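Local coordinates for zona occludens toxin N-terminal domain-containing protein (Neisseria meningitidis MC58, PDB 2R2A) that is not functionally characterised, but belongs to the zonular occludens toxin family, whose N-terminal domain, the part crystallised here, probably binds nucleotide as a P-loop NTPase, at residues A[9-14]-A[147-152]. Numbering follows the deposited sequence.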
loop_
_atom_site.group_PDB
_atom_site.type_symbol
_atom_site.label_atom_id
_atom_site.label_comp_id
_atom_site.label_asym_id
_atom_site.label_seq_id
_atom_site.Cartn_x
_atom_site.Cartn_y
_atom_site.Cartn_z
ATOM N N LEU A 9 1.351 5.015 3.242
ATOM C CA LEU A 9 1.055 5.575 1.917
ATOM C C LEU A 9 2.354 5.896 1.144
ATOM O O LEU A 9 3.287 6.505 1.708
ATOM C CB LEU A 9 0.207 6.826 2.088
ATOM C CG LEU A 9 -0.085 7.701 0.863
ATOM C CD1 LEU A 9 -0.865 6.944 -0.228
ATOM C CD2 LEU A 9 -0.867 8.954 1.273
ATOM N N ILE A 10 2.429 5.488 -0.125
ATOM C CA ILE A 10 3.559 5.853 -0.942
ATOM C C ILE A 10 3.003 6.585 -2.177
ATOM O O ILE A 10 2.177 6.040 -2.910
ATOM C CB ILE A 10 4.407 4.659 -1.339
ATOM C CG1 ILE A 10 5.025 3.923 -0.114
ATOM C CG2 ILE A 10 5.527 5.179 -2.279
ATOM C CD1 ILE A 10 5.485 2.444 -0.439
ATOM N N THR A 11 3.471 7.794 -2.467
ATOM C CA THR A 11 2.977 8.537 -3.604
ATOM C C THR A 11 4.136 9.061 -4.455
ATOM O O THR A 11 5.313 9.019 -4.017
ATOM C CB THR A 11 2.043 9.746 -3.190
ATOM O OG1 THR A 11 2.751 10.640 -2.289
ATOM C CG2 THR A 11 0.787 9.164 -2.473
ATOM N N GLY A 12 3.783 9.495 -5.652
ATOM C CA GLY A 12 4.765 9.978 -6.642
ATOM C C GLY A 12 4.269 9.688 -8.041
ATOM O O GLY A 12 3.394 8.853 -8.254
ATOM N N THR A 13 4.762 10.465 -8.992
ATOM C CA THR A 13 4.300 10.331 -10.377
ATOM C C THR A 13 4.715 8.957 -10.968
ATOM O O THR A 13 5.646 8.289 -10.459
ATOM C CB THR A 13 4.940 11.437 -11.267
ATOM O OG1 THR A 13 6.351 11.264 -11.292
ATOM C CG2 THR A 13 4.648 12.816 -10.759
ATOM N N PRO A 14 4.043 8.520 -12.045
ATOM C CA PRO A 14 4.466 7.300 -12.730
ATOM C C PRO A 14 5.935 7.406 -13.147
ATOM O O PRO A 14 6.354 8.438 -13.669
ATOM C CB PRO A 14 3.573 7.240 -13.974
ATOM C CG PRO A 14 2.245 7.914 -13.460
ATOM C CD PRO A 14 2.838 9.113 -12.676
ATOM N N HIS A 147 3.800 8.288 5.544
ATOM C CA HIS A 147 3.584 8.686 4.147
ATOM C C HIS A 147 4.947 8.955 3.526
ATOM O O HIS A 147 5.693 9.735 4.061
ATOM C CB HIS A 147 2.648 9.901 4.109
ATOM C CG HIS A 147 2.375 10.515 2.768
ATOM N ND1 HIS A 147 2.650 9.918 1.553
ATOM C CD2 HIS A 147 1.739 11.677 2.469
ATOM C CE1 HIS A 147 2.222 10.693 0.568
ATOM N NE2 HIS A 147 1.673 11.769 1.108
ATOM N N TYR A 148 5.309 8.207 2.479
ATOM C CA TYR A 148 6.508 8.528 1.695
ATOM C C TYR A 148 6.073 9.091 0.382
ATOM O O TYR A 148 5.134 8.573 -0.254
ATOM C CB TYR A 148 7.253 7.240 1.356
ATOM C CG TYR A 148 7.904 6.551 2.513
ATOM C CD1 TYR A 148 8.948 7.143 3.231
ATOM C CD2 TYR A 148 7.501 5.272 2.865
ATOM C CE1 TYR A 148 9.592 6.425 4.291
ATOM C CE2 TYR A 148 8.097 4.585 3.900
ATOM C CZ TYR A 148 9.146 5.161 4.615
ATOM O OH TYR A 148 9.734 4.423 5.639
ATOM N N HIS A 149 6.741 10.139 -0.053
ATOM C CA HIS A 149 6.469 10.665 -1.376
ATOM C C HIS A 149 7.830 10.806 -2.098
ATOM O O HIS A 149 8.818 11.311 -1.504
ATOM C CB HIS A 149 5.799 12.044 -1.284
ATOM C CG HIS A 149 5.591 12.673 -2.639
ATOM N ND1 HIS A 149 4.494 12.380 -3.427
ATOM C CD2 HIS A 149 6.341 13.546 -3.347
ATOM C CE1 HIS A 149 4.578 13.067 -4.561
ATOM N NE2 HIS A 149 5.707 13.743 -4.551
ATOM N N ILE A 150 7.903 10.342 -3.337
ATOM C CA ILE A 150 9.120 10.460 -4.127
ATOM C C ILE A 150 9.043 11.746 -4.947
ATOM O O ILE A 150 8.189 11.902 -5.836
ATOM C CB ILE A 150 9.321 9.213 -5.057
ATOM C CG1 ILE A 150 9.286 7.927 -4.208
ATOM C CG2 ILE A 150 10.654 9.366 -5.848
ATOM C CD1 ILE A 150 9.150 6.671 -5.085
ATOM N N ALA A 151 9.926 12.685 -4.623
ATOM C CA ALA A 151 9.970 13.941 -5.337
ATOM C C ALA A 151 11.176 13.915 -6.266
ATOM O O ALA A 151 12.207 13.295 -5.952
ATOM C CB ALA A 151 10.078 15.092 -4.320
ATOM N N SER A 152 11.076 14.559 -7.425
ATOM C CA SER A 152 12.205 14.591 -8.335
ATOM C C SER A 152 12.516 16.035 -8.652
ATOM O O SER A 152 11.608 16.858 -8.836
ATOM C CB SER A 152 11.920 13.814 -9.622
ATOM O OG SER A 152 12.731 14.297 -10.698
HETATM O O HOH W 1 6.842 12.252 -8.098
#
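One face of the His147 imidazole carries the CD2 methyl of Leu9, a CH-pi contact 3.6 Å from the ring centroid and almost on the ring normal; at the ring's edge stands Thr11, its OG1 2.9 Å from His147 CE1. Trp163 of strand 158-163 also meets this ring. The His149 ring receives Thr11 OG1 in its own plane, at ND1, in a 2.7 Å hydrogen bond whose proton could come from either group. With chi1 57°, the Thr11 hydroxyl sits between backbone N and carbonyl carbon, which sets it between the two histidines. Leu9, Thr11, His147 and His149 share one sheet face; Ile10 and Tyr148 take the other, where Ile10 CG1 approaches the edge of the phenol ring and helix 18-28 packs against both. The strands run parallel in the core sheet of a P-loop NTPase-like fold, and segment 9-14 carries the end of strand 7-11 into what is probably the Walker A loop, with Gly12 O hydrogen-bonded to Lys18 NZ. Tyr148 N donates to Leu9 O (2.8 Å), Tyr148 O accepts from Thr11 N (2.9 Å), and Ile150 N reaches Thr11 O (3.0 Å). His147 ND1 adds a weak hydrogen bond to Leu9 O, 3.5 Å long, and another, also weak, to Tyr148 O. Past Gly12 the two segments diverge, and a water links them, accepting from Thr13 N and donating to Ile150 O.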